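PDB 3JS6: ParM protein from Staphylococcus aureus, which probably assembles, as an actin-like ATPase, into dynamic filaments that move plasmid DNA apart during segregation. Local coordinates for residues E23-P28 with E97-L102; N113-T118 with E335-K340; T118-N123 with D128-F133; L167-M172 with N326-E331; F178-F181 with K185-V188. All coordinates share one frame; numbering follows the deposited sequence.

Interaction 1: residues E23-P28 with E97-L102; sequences EKFVIP and ECSIGL
F25 and L102 carry this contact, which lays helix 90-104 over the large mixed sheet of the N-terminal, actin-like domain. Strand 23-33 and the helix run roughly antiparallel here, their short segments 10.5 Å apart axis to axis, with F25 bridging much of that gap. With chi1 at 74°, CG of F25 sits between its own backbone N and carbonyl carbon, and the ring projects out from the strand toward the helix. L102 comes at one face of this ring: CD1 stands 3.8 Å from the ring centroid and only 10° off the normal, a CH-pi contact almost exactly over the centre. The L102 chi1 of -99° is away from the usual staggered values, which suggests a little torsional strain. Further along the ring, L102 CB lies 4.0 Å from F25 CE2. S99, one helical turn earlier, adds its CB at 4.2 Å from F25 CZ. Its OG is hydrogen-bonded to L95 O within the helix, and the S99 side chain meets the ring only through CB, while its backbone O lies 4.0 Å from F25 CE2, oblique to the ring. No hydrogen bond joins the two segments, and the sheet side of the interface is completed by V16, which F25 and S99 both touch, and by F66, against which I27 and L102 both rest. Beside the phenyl ring, I27 and L102 reach toward each other end on, and the two methyls come tighter than normal carbon contact: I27 CD1 to L102 CD1 is 3.3 Å.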
# COMPACT_ATOMS: atom_id res chain seq x y z
N GLU A 23 -0.61 3.05 15.61
CA GLU A 23 -1.70 2.20 15.16
C GLU A 23 -1.65 1.96 13.65
O GLU A 23 -1.33 2.87 12.88
CB GLU A 23 -3.03 2.88 15.53
CG GLU A 23 -3.75 2.38 16.77
CD GLU A 23 -2.85 1.93 17.92
OE1 GLU A 23 -2.21 2.78 18.58
OE2 GLU A 23 -2.80 0.70 18.15
N LYS A 24 -1.94 0.75 13.21
CA LYS A 24 -1.92 0.52 11.77
C LYS A 24 -2.91 -0.54 11.36
O LYS A 24 -3.40 -1.26 12.21
CB LYS A 24 -0.50 0.18 11.29
CG LYS A 24 0.15 -1.01 11.96
CD LYS A 24 1.61 -1.14 11.50
CE LYS A 24 2.25 -2.43 11.97
NZ LYS A 24 3.60 -2.65 11.36
N PHE A 25 -3.25 -0.60 10.07
CA PHE A 25 -4.18 -1.61 9.57
C PHE A 25 -3.87 -1.97 8.13
O PHE A 25 -3.26 -1.18 7.41
CB PHE A 25 -5.65 -1.15 9.70
CG PHE A 25 -6.07 -0.09 8.69
CD1 PHE A 25 -6.32 -0.43 7.36
CD2 PHE A 25 -6.21 1.25 9.09
CE1 PHE A 25 -6.70 0.53 6.42
CE2 PHE A 25 -6.58 2.22 8.17
CZ PHE A 25 -6.83 1.86 6.83
N VAL A 26 -4.27 -3.17 7.73
CA VAL A 26 -4.12 -3.63 6.35
C VAL A 26 -5.39 -4.47 6.13
O VAL A 26 -5.64 -5.42 6.83
CB VAL A 26 -2.80 -4.42 6.11
CG1 VAL A 26 -2.64 -5.55 7.13
CG2 VAL A 26 -2.78 -4.93 4.64
N ILE A 27 -6.22 -4.02 5.19
CA ILE A 27 -7.53 -4.60 4.91
C ILE A 27 -7.73 -4.65 3.41
O ILE A 27 -7.28 -3.74 2.69
CB ILE A 27 -8.62 -3.67 5.53
CG1 ILE A 27 -8.41 -3.60 7.05
CG2 ILE A 27 -10.05 -4.14 5.17
CD1 ILE A 27 -9.16 -2.46 7.76
N PRO A 28 -8.39 -5.71 2.91
CA PRO A 28 -8.64 -5.84 1.47
C PRO A 28 -9.42 -4.64 0.95
O PRO A 28 -10.28 -4.11 1.64
CB PRO A 28 -9.47 -7.13 1.37
CG PRO A 28 -8.93 -7.96 2.50
CD PRO A 28 -8.82 -6.93 3.63
N GLU A 97 -13.09 7.41 2.48
CA GLU A 97 -13.74 7.88 3.71
C GLU A 97 -13.65 6.86 4.87
O GLU A 97 -13.37 7.24 6.01
CB GLU A 97 -15.23 8.21 3.49
CG GLU A 97 -15.50 9.35 2.51
CD GLU A 97 -14.82 10.63 2.91
OE1 GLU A 97 -14.97 11.02 4.08
OE2 GLU A 97 -14.12 11.23 2.06
N CYS A 98 -13.90 5.57 4.61
CA CYS A 98 -13.80 4.55 5.68
C CYS A 98 -12.37 4.39 6.21
O CYS A 98 -12.17 4.11 7.40
CB CYS A 98 -14.32 3.19 5.18
SG CYS A 98 -16.07 3.25 4.76
N SER A 99 -11.39 4.52 5.33
CA SER A 99 -9.98 4.38 5.68
C SER A 99 -9.60 5.58 6.57
O SER A 99 -8.94 5.44 7.60
CB SER A 99 -9.12 4.36 4.41
OG SER A 99 -9.40 3.19 3.65
N ILE A 100 -10.03 6.76 6.16
CA ILE A 100 -9.75 7.93 6.97
C ILE A 100 -10.46 7.75 8.31
O ILE A 100 -9.90 8.00 9.38
CB ILE A 100 -10.23 9.21 6.26
CG1 ILE A 100 -9.23 9.54 5.13
CG2 ILE A 100 -10.38 10.35 7.27
CD1 ILE A 100 -9.64 10.71 4.23
N GLY A 101 -11.71 7.27 8.26
CA GLY A 101 -12.46 7.06 9.49
C GLY A 101 -11.82 6.09 10.46
O GLY A 101 -11.84 6.31 11.68
N LEU A 102 -11.25 5.00 9.95
CA LEU A 102 -10.61 3.99 10.80
C LEU A 102 -9.42 4.61 11.54
O LEU A 102 -9.18 4.30 12.70
CB LEU A 102 -10.08 2.80 9.99
CG LEU A 102 -10.88 1.49 9.89
CD1 LEU A 102 -9.95 0.44 9.23
CD2 LEU A 102 -11.36 1.00 11.28

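Interaction 2: residues N113-T118 with E335-K340; sequences NVVIAT and ELLKNK
V115 faces L337 and K338 across the gap between strand 111-120 and the C-terminal helix 325-342, and no hydrogen bond takes part. The side chain of V115 is directed at the helix. Its two methyls split the work: CG1 approaches the helix backbone, 4.2 Å from K338 CA, while CG2 lies at the same distance, 4.2 Å, from K338 CB. The third carbon, V115 CB, is met by one branch of L337, whose CD2 reaches it at 4.1 Å. L337 gets there because its CG is turned anti to the backbone N (chi1 -174°), bringing the isobutyl group over from the helix toward the strand. K338 behaves differently. Only its root touches V115; the rest of the chain runs fully extended and leads away from segment 113-118, until NZ makes a weak hydrogen bond to V4 O on the adjoining strand. V115 is therefore met by a leucine branch and by the backbone and CB of a lysine, at distances that are loose rather than interlocked. V115 pairs by backbone hydrogen bonds with Y5 and M7, and V6 of that same strand 4-11 touches V115, E335 and K338. What results is a C-terminal helix lying against the central sheet of the N-terminal domain, as in the actin fold.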
# COMPACT_ATOMS: atom_id res chain seq x y z
N ASN A 113 -7.74 16.74 13.98
CA ASN A 113 -7.09 17.53 12.95
C ASN A 113 -5.91 16.71 12.42
O ASN A 113 -5.13 16.16 13.20
CB ASN A 113 -6.59 18.85 13.53
CG ASN A 113 -7.70 19.67 14.16
OD1 ASN A 113 -7.66 19.99 15.34
ND2 ASN A 113 -8.72 19.99 13.37
N VAL A 114 -5.78 16.64 11.11
CA VAL A 114 -4.71 15.86 10.54
C VAL A 114 -4.15 16.42 9.27
O VAL A 114 -4.70 17.36 8.67
CB VAL A 114 -5.21 14.44 10.14
CG1 VAL A 114 -5.91 13.77 11.33
CG2 VAL A 114 -6.20 14.57 8.95
N VAL A 115 -3.03 15.83 8.88
CA VAL A 115 -2.42 16.08 7.59
C VAL A 115 -2.44 14.64 7.03
O VAL A 115 -2.32 13.67 7.80
CB VAL A 115 -1.00 16.56 7.67
CG1 VAL A 115 -0.98 18.03 8.13
CG2 VAL A 115 -0.20 15.67 8.61
N ILE A 116 -2.61 14.49 5.72
CA ILE A 116 -2.64 13.17 5.08
C ILE A 116 -1.49 13.01 4.09
O ILE A 116 -1.31 13.84 3.18
CB ILE A 116 -3.98 12.95 4.31
CG1 ILE A 116 -5.16 13.02 5.28
CG2 ILE A 116 -3.94 11.62 3.56
CD1 ILE A 116 -6.53 12.88 4.57
N ALA A 117 -0.70 11.96 4.28
CA ALA A 117 0.40 11.63 3.39
C ALA A 117 0.02 10.34 2.66
O ALA A 117 -0.32 9.35 3.29
CB ALA A 117 1.67 11.41 4.19
N THR A 118 0.04 10.37 1.34
CA THR A 118 -0.28 9.17 0.59
C THR A 118 0.52 9.15 -0.71
O THR A 118 1.36 10.02 -0.95
CB THR A 118 -1.78 9.11 0.29
OG1 THR A 118 -2.08 7.82 -0.26
CG2 THR A 118 -2.19 10.23 -0.69
N GLU A 335 5.03 14.08 8.59
CA GLU A 335 5.58 14.74 9.78
C GLU A 335 6.11 16.11 9.39
O GLU A 335 5.93 17.10 10.13
CB GLU A 335 6.71 13.93 10.39
CG GLU A 335 6.29 12.61 11.04
CD GLU A 335 5.49 12.80 12.32
OE1 GLU A 335 5.08 11.78 12.92
OE2 GLU A 335 5.27 13.96 12.73
N LEU A 336 6.78 16.16 8.24
CA LEU A 336 7.33 17.41 7.74
C LEU A 336 6.20 18.33 7.36
O LEU A 336 6.27 19.54 7.59
CB LEU A 336 8.22 17.15 6.53
CG LEU A 336 9.53 16.42 6.84
CD1 LEU A 336 10.36 16.37 5.58
CD2 LEU A 336 10.31 17.15 7.93
N LEU A 337 5.13 17.77 6.79
CA LEU A 337 4.00 18.62 6.42
C LEU A 337 3.33 19.16 7.70
O LEU A 337 2.84 20.30 7.74
CB LEU A 337 2.98 17.85 5.58
CG LEU A 337 1.82 18.68 5.01
CD1 LEU A 337 2.36 19.77 4.10
CD2 LEU A 337 0.87 17.79 4.27
N LYS A 338 3.31 18.33 8.74
CA LYS A 338 2.72 18.72 10.02
C LYS A 338 3.51 19.90 10.61
O LYS A 338 2.92 20.83 11.19
CB LYS A 338 2.74 17.55 10.99
CG LYS A 338 2.42 17.92 12.44
CD LYS A 338 2.44 16.69 13.32
CE LYS A 338 2.39 17.07 14.79
NZ LYS A 338 2.31 15.87 15.65
N ASN A 339 4.82 19.88 10.49
CA ASN A 339 5.60 21.00 11.02
C ASN A 339 5.29 22.25 10.21
O ASN A 339 5.08 23.33 10.78
CB ASN A 339 7.10 20.71 10.96
CG ASN A 339 7.48 19.49 11.76
OD1 ASN A 339 6.88 19.22 12.81
ND2 ASN A 339 8.48 18.76 11.29
N LYS A 340 5.25 22.12 8.89
CA LYS A 340 4.96 23.28 8.06
C LYS A 340 3.65 23.94 8.48
O LYS A 340 3.53 25.17 8.47
CB LYS A 340 4.89 22.88 6.59
CG LYS A 340 4.61 24.05 5.67
CD LYS A 340 4.52 23.62 4.22
CE LYS A 340 4.07 24.78 3.34
NZ LYS A 340 3.78 24.33 1.96

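Interaction 3: residues T118-N123 with D128-F133; sequences TGMPSN and DKQAKF
M120, a selenomethionine in this crystal, and F133 make most of this contact, with Q130, T118 and G119 around them. The chain leaves strand 111-120, turns, and comes back as helix 128-137 at 149° to the strand, roughly antiparallel. M120 crosses Q130 at about a right angle: SE rests 3.7 Å from Q130 CA and 3.8 Å from Q130 CB, so it is the start of the glutamine and not its amide that is touched. A bend at the last torsion (chi3 88°) then swings CE back toward F133; the spacing modelled between that methyl and the ring is too short to be trusted in detail. The F133 ring is approached at its edge by G119 O, lying near the ring plane 3.6 Å from CE1. T118 adds its methyl, CG2 being 3.8 Å from F133 CE1; the T118 and F133 side chains approach from opposite directions, and CG2 lies oblique to the ring.

In the next shell, T118 OG1 is hydrogen-bonded to L9 O, which fixes the rotation of the threonine and keeps its methyl on the F133 side. Y87 meets the F133 ring and also touches M120, while F11 packs on both T118 and F133. I159, from the parallel neighbour strand, touches both T118 and M120.

No hydrogen bond spans the two segments. The contact is held by dispersion and burial, with perhaps a small electrostatic gain where the electron-poor ring edge faces the G119 carbonyl oxygen.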
# COMPACT_ATOMS: atom_id res chain seq x y z
N THR A 118 0.04 10.37 1.34
CA THR A 118 -0.28 9.17 0.59
C THR A 118 0.52 9.15 -0.71
O THR A 118 1.36 10.02 -0.95
CB THR A 118 -1.78 9.11 0.29
OG1 THR A 118 -2.08 7.82 -0.26
CG2 THR A 118 -2.19 10.23 -0.69
N GLY A 119 0.25 8.14 -1.53
CA GLY A 119 0.94 8.03 -2.80
C GLY A 119 -0.00 7.60 -3.91
O GLY A 119 -1.17 7.28 -3.67
N MSE A 120 0.50 7.62 -5.14
CA MSE A 120 -0.28 7.20 -6.30
C MSE A 120 0.67 6.70 -7.36
O MSE A 120 1.89 6.95 -7.26
CB MSE A 120 -1.16 8.36 -6.82
CG MSE A 120 -0.49 9.68 -7.03
SE MSE A 120 -1.73 11.06 -7.69
CE MSE A 120 -2.44 11.78 -6.08
N PRO A 121 0.16 5.95 -8.37
CA PRO A 121 1.02 5.43 -9.44
C PRO A 121 1.90 6.53 -10.01
O PRO A 121 1.44 7.65 -10.20
CB PRO A 121 0.01 4.90 -10.46
CG PRO A 121 -1.12 4.42 -9.57
CD PRO A 121 -1.24 5.56 -8.58
N SER A 122 3.15 6.20 -10.28
CA SER A 122 4.09 7.18 -10.81
C SER A 122 3.57 7.83 -12.08
O SER A 122 3.79 9.02 -12.31
CB SER A 122 5.45 6.52 -11.10
OG SER A 122 5.98 5.91 -9.94
N ASN A 123 2.86 7.07 -12.91
CA ASN A 123 2.36 7.62 -14.16
C ASN A 123 1.21 8.62 -14.05
O ASN A 123 0.85 9.24 -15.04
CB ASN A 123 1.98 6.48 -15.13
CG ASN A 123 0.80 5.67 -14.66
OD1 ASN A 123 0.39 4.72 -15.32
ND2 ASN A 123 0.23 6.03 -13.52
N ASP A 128 -4.17 15.24 -14.10
CA ASP A 128 -5.43 15.72 -13.54
C ASP A 128 -5.92 14.76 -12.47
O ASP A 128 -6.81 15.08 -11.68
CB ASP A 128 -6.48 15.84 -14.65
CG ASP A 128 -6.79 14.50 -15.29
OD1 ASP A 128 -5.85 13.86 -15.83
OD2 ASP A 128 -7.97 14.08 -15.27
N LYS A 129 -5.35 13.55 -12.46
CA LYS A 129 -5.71 12.55 -11.47
C LYS A 129 -5.25 13.03 -10.10
O LYS A 129 -5.98 12.92 -9.12
CB LYS A 129 -5.05 11.21 -11.81
CG LYS A 129 -5.90 10.26 -12.65
CD LYS A 129 -6.76 10.99 -13.65
CE LYS A 129 -7.62 10.01 -14.46
NZ LYS A 129 -6.79 9.10 -15.29
N GLN A 130 -4.04 13.57 -10.03
CA GLN A 130 -3.53 14.07 -8.77
C GLN A 130 -4.44 15.17 -8.23
O GLN A 130 -4.68 15.24 -7.02
CB GLN A 130 -2.09 14.60 -8.93
CG GLN A 130 -1.51 15.10 -7.61
CD GLN A 130 -0.03 15.44 -7.67
OE1 GLN A 130 0.59 15.77 -6.65
NE2 GLN A 130 0.55 15.36 -8.86
N ALA A 131 -4.96 16.02 -9.11
CA ALA A 131 -5.86 17.09 -8.67
C ALA A 131 -7.14 16.52 -8.07
O ALA A 131 -7.60 16.99 -7.03
CB ALA A 131 -6.21 18.00 -9.84
N LYS A 132 -7.74 15.53 -8.72
CA LYS A 132 -8.96 14.94 -8.20
C LYS A 132 -8.72 14.12 -6.93
O LYS A 132 -9.59 14.05 -6.07
CB LYS A 132 -9.62 14.06 -9.26
CG LYS A 132 -10.23 14.89 -10.40
CD LYS A 132 -10.94 14.02 -11.45
CE LYS A 132 -9.97 13.07 -12.14
NZ LYS A 132 -10.65 12.31 -13.23
N PHE A 133 -7.56 13.49 -6.80
CA PHE A 133 -7.29 12.68 -5.60
C PHE A 133 -7.09 13.64 -4.43
O PHE A 133 -7.65 13.44 -3.35
CB PHE A 133 -6.03 11.85 -5.81
CG PHE A 133 -5.76 10.82 -4.73
CD1 PHE A 133 -4.49 10.25 -4.63
CD2 PHE A 133 -6.77 10.38 -3.89
CE1 PHE A 133 -4.23 9.24 -3.71
CE2 PHE A 133 -6.52 9.37 -2.97
CZ PHE A 133 -5.25 8.80 -2.87

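Interaction 4: residues L167-M172 with N326-E331; sequences LLDLNM and NVRGYE
D169 and R328 form a two-pronged salt bridge between helices 162-169 and 325-342. The arginine grips side-on: NE donates to D169 OD1 at 2.8 Å (N-H...O 164°), and NH2 donates to D169 OD2, also at 2.8 Å. The planes are not shared: with the two groups 50° apart, NE comes to OD1 from above the carboxylate plane, and NH2 reaches OD2 on the syn side but also tilted out of that plane. D169 OD2 has a second hydrogen bond, with S325 OG. R328 NH1 is spent on D321 O, and NH2 has a further, weak bond to D320 O. At the end of helix 162-169, N171 ND2 folds back onto L167 O at 2.9 Å, while K332 NZ takes up the carbonyls of L168, D169 and M172. The helices come close at G329, whose CA lies 3.9 Å from the backbone N of D169 and 4.0 Å from the side-chain carbon L168 CB. Helix 325-342 has strands 4-11 and 15-20 behind it, touched by V327, whereas L167 leans on strand 185-191; the helix pair thus joins the two halves of the molecule, consistent with the interdomain hinge of actin-like proteins.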
# COMPACT_ATOMS: atom_id res chain seq x y z
N LEU A 167 11.30 3.98 -0.88
CA LEU A 167 12.65 4.51 -0.77
C LEU A 167 12.86 5.31 0.53
O LEU A 167 13.89 5.20 1.20
CB LEU A 167 12.95 5.41 -1.97
CG LEU A 167 13.34 4.64 -3.23
CD1 LEU A 167 13.41 5.57 -4.42
CD2 LEU A 167 14.67 3.97 -3.00
N LEU A 168 11.87 6.13 0.86
CA LEU A 168 11.91 6.98 2.05
C LEU A 168 11.89 6.21 3.37
O LEU A 168 12.42 6.67 4.38
CB LEU A 168 10.75 7.98 2.02
CG LEU A 168 10.87 9.05 0.92
CD1 LEU A 168 9.59 9.92 0.94
CD2 LEU A 168 12.11 9.89 1.15
N ASP A 169 11.25 5.04 3.36
CA ASP A 169 11.19 4.17 4.53
C ASP A 169 12.63 3.84 4.91
O ASP A 169 12.98 3.85 6.08
CB ASP A 169 10.41 2.88 4.16
CG ASP A 169 10.37 1.82 5.28
OD1 ASP A 169 10.26 2.15 6.49
OD2 ASP A 169 10.41 0.61 4.93
N LEU A 170 13.46 3.58 3.90
CA LEU A 170 14.85 3.18 4.13
C LEU A 170 15.91 4.24 3.85
O LEU A 170 17.09 3.93 3.86
CB LEU A 170 15.16 1.96 3.28
CG LEU A 170 14.18 0.80 3.51
CD1 LEU A 170 14.52 -0.36 2.61
CD2 LEU A 170 14.23 0.37 4.97
N ASN A 171 15.52 5.47 3.58
CA ASN A 171 16.56 6.46 3.30
C ASN A 171 16.30 7.81 3.94
O ASN A 171 16.80 8.84 3.46
CB ASN A 171 16.73 6.60 1.79
CG ASN A 171 17.43 5.41 1.18
OD1 ASN A 171 18.66 5.32 1.21
ND2 ASN A 171 16.65 4.48 0.65
N MSE A 172 15.54 7.78 5.03
CA MSE A 172 15.21 9.01 5.73
C MSE A 172 14.98 8.86 7.23
O MSE A 172 14.25 7.97 7.69
CB MSE A 172 13.96 9.64 5.09
CG MSE A 172 13.46 10.88 5.76
SE MSE A 172 11.94 11.64 4.77
CE MSE A 172 11.77 13.23 5.84
N ASN A 326 5.54 1.53 2.26
CA ASN A 326 5.04 2.77 1.65
C ASN A 326 4.49 3.71 2.72
O ASN A 326 4.86 4.88 2.78
CB ASN A 326 3.92 2.47 0.63
CG ASN A 326 4.46 2.03 -0.75
OD1 ASN A 326 3.74 1.42 -1.54
ND2 ASN A 326 5.70 2.35 -1.02
N VAL A 327 3.61 3.19 3.57
CA VAL A 327 3.02 4.01 4.62
C VAL A 327 4.06 4.61 5.57
O VAL A 327 3.93 5.76 5.97
CB VAL A 327 1.96 3.20 5.39
CG1 VAL A 327 1.67 3.82 6.72
CG2 VAL A 327 0.68 3.15 4.56
N ARG A 328 5.07 3.83 5.96
CA ARG A 328 6.10 4.36 6.85
C ARG A 328 6.84 5.46 6.13
O ARG A 328 7.28 6.41 6.76
CB ARG A 328 7.12 3.27 7.29
CG ARG A 328 6.54 2.16 8.22
CD ARG A 328 7.64 1.25 8.79
NE ARG A 328 8.37 0.51 7.77
CZ ARG A 328 8.09 -0.71 7.32
NH1 ARG A 328 7.07 -1.41 7.79
NH2 ARG A 328 8.84 -1.22 6.36
N GLY A 329 6.98 5.35 4.81
CA GLY A 329 7.67 6.40 4.07
C GLY A 329 6.81 7.65 3.96
O GLY A 329 7.30 8.77 4.16
N TYR A 330 5.53 7.47 3.65
CA TYR A 330 4.61 8.61 3.53
C TYR A 330 4.50 9.31 4.89
O TYR A 330 4.40 10.54 4.95
CB TYR A 330 3.20 8.17 3.12
CG TYR A 330 3.10 7.40 1.82
CD1 TYR A 330 2.01 6.54 1.59
CD2 TYR A 330 4.06 7.54 0.81
CE1 TYR A 330 1.87 5.83 0.40
CE2 TYR A 330 3.93 6.83 -0.40
CZ TYR A 330 2.83 5.98 -0.59
OH TYR A 330 2.67 5.29 -1.77
N GLU A 331 4.51 8.54 5.97
CA GLU A 331 4.38 9.13 7.31
C GLU A 331 5.49 10.15 7.59
O GLU A 331 5.24 11.20 8.19
CB GLU A 331 4.39 8.04 8.37
CG GLU A 331 4.32 8.57 9.79
CD GLU A 331 4.17 7.44 10.80
OE1 GLU A 331 5.03 6.53 10.80
OE2 GLU A 331 3.21 7.47 11.59

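Interaction 5: residues F178-F181 with K185-V188; sequences FKAF and KYSV
F181 points the edge of its ring at the face of Y186, a T-shaped (edge-to-face) pair that seats the short, weakly bonded helical turn about 179-182 against strand 185-191, the central strand of the C-terminal domain's five-stranded sheet (order 3-2-1-4-5) in this actin-like fold. Ring centroids are 5.2 Å apart, with planes at 67°.

Y186 can be followed outward. From CB, chi1 of -64° turns CG anti to the carbonyl carbon, and the phenol heads for the helix. CG lies just at the margin of contact with F181. CD1 then meets F181 CD1 at 3.7 Å, and CE1 meets the same F181 CD1, again at 3.7 Å; that carbon stands above the tyrosine ring, displaced toward its rim. From CE1 on, the backbone takes over: F181 CA is 3.8 Å from Y186 CE1 and 4.0 Å from Y186 CZ. On the other flank, CE2 is touched by N171 OD1. A180 O approaches the Y186 ring at its edge, near the plane.

On the phenylalanine side, CG is anti to the backbone N, which turns the ring edge, at CD1, over the tyrosine face; L167 of helix 162-169 touches both aromatic side chains. M164 and M204 also pack on F181. No hydrogen bond crosses the contact, and the phenol tip ends in van der Waals touch with the helix: Y186 OH sits 3.6 Å from F181 N and 3.6 Å from A180 CB.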
# COMPACT_ATOMS: atom_id res chain seq x y z
N PHE A 178 18.99 10.48 3.65
CA PHE A 178 20.40 10.18 3.88
C PHE A 178 21.22 10.90 2.82
O PHE A 178 20.81 11.02 1.67
CB PHE A 178 20.68 8.67 3.79
CG PHE A 178 20.02 7.85 4.89
CD1 PHE A 178 19.53 8.45 6.05
CD2 PHE A 178 19.92 6.47 4.76
CE1 PHE A 178 18.93 7.68 7.07
CE2 PHE A 178 19.33 5.69 5.77
CZ PHE A 178 18.84 6.29 6.92
N LYS A 179 22.38 11.41 3.20
CA LYS A 179 23.22 12.11 2.24
C LYS A 179 23.43 11.29 0.97
O LYS A 179 23.27 11.80 -0.13
CB LYS A 179 24.56 12.46 2.88
CG LYS A 179 24.40 13.21 4.20
CD LYS A 179 25.74 13.66 4.79
CE LYS A 179 25.65 13.94 6.28
NZ LYS A 179 25.59 12.65 7.06
N ALA A 180 23.77 10.01 1.12
CA ALA A 180 24.00 9.18 -0.05
C ALA A 180 22.82 9.17 -1.03
O ALA A 180 23.01 9.10 -2.25
CB ALA A 180 24.31 7.76 0.37
N PHE A 181 21.60 9.25 -0.50
CA PHE A 181 20.41 9.21 -1.34
C PHE A 181 20.26 10.41 -2.26
O PHE A 181 19.74 10.29 -3.36
CB PHE A 181 19.16 9.07 -0.45
CG PHE A 181 17.88 8.91 -1.21
CD1 PHE A 181 17.68 7.81 -2.03
CD2 PHE A 181 16.87 9.87 -1.12
CE1 PHE A 181 16.49 7.66 -2.75
CE2 PHE A 181 15.68 9.73 -1.83
CZ PHE A 181 15.49 8.62 -2.65
N LYS A 185 22.08 6.25 -6.91
CA LYS A 185 21.20 5.55 -7.84
C LYS A 185 20.60 4.38 -7.06
O LYS A 185 21.32 3.57 -6.47
CB LYS A 185 22.00 5.04 -9.03
CG LYS A 185 21.17 4.43 -10.12
CD LYS A 185 21.99 4.33 -11.40
CE LYS A 185 21.28 3.54 -12.47
NZ LYS A 185 21.99 3.65 -13.77
N TYR A 186 19.27 4.32 -7.04
CA TYR A 186 18.59 3.28 -6.28
C TYR A 186 17.47 2.72 -7.09
O TYR A 186 16.86 3.43 -7.88
CB TYR A 186 17.96 3.86 -5.01
CG TYR A 186 18.96 4.39 -4.02
CD1 TYR A 186 19.66 5.56 -4.28
CD2 TYR A 186 19.25 3.68 -2.85
CE1 TYR A 186 20.63 6.02 -3.39
CE2 TYR A 186 20.22 4.13 -1.96
CZ TYR A 186 20.90 5.30 -2.24
OH TYR A 186 21.86 5.76 -1.37
N SER A 187 17.16 1.44 -6.86
CA SER A 187 16.07 0.85 -7.58
C SER A 187 15.17 0.16 -6.59
O SER A 187 15.61 -0.33 -5.55
CB SER A 187 16.57 -0.16 -8.62
OG SER A 187 17.27 0.49 -9.67
N VAL A 188 13.89 0.20 -6.89
CA VAL A 188 12.90 -0.46 -6.05
C VAL A 188 12.43 -1.63 -6.90
O VAL A 188 11.89 -1.41 -7.99
CB VAL A 188 11.70 0.44 -5.75
CG1 VAL A 188 10.64 -0.36 -4.93
CG2 VAL A 188 12.16 1.68 -4.99

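Overall arrangement
From the N terminus, interaction 1 closes first, tying strand 23-33 to helix 90-104 before any other loop opens. Interaction 2 then opens on strand 111-120 and closes only on the C-terminal helix 325-342; nested inside it are interaction 3, a short return sharing T118, and interaction 4, which in turn encloses interaction 5. None cross. I100 CD1 touches I116 CD1 at 3.8 Å, linking interactions 1 and 2 on the N-terminal sheet. Helix 325-342 serves interactions 2 and 4, with Y330 packing on T118 and G119. A probable hydrogen bond, N171 O to F178 N at 2.7 Å, passes from interaction 4 to interaction 5, and L167 packing on V188 reaches the C-terminal sheet.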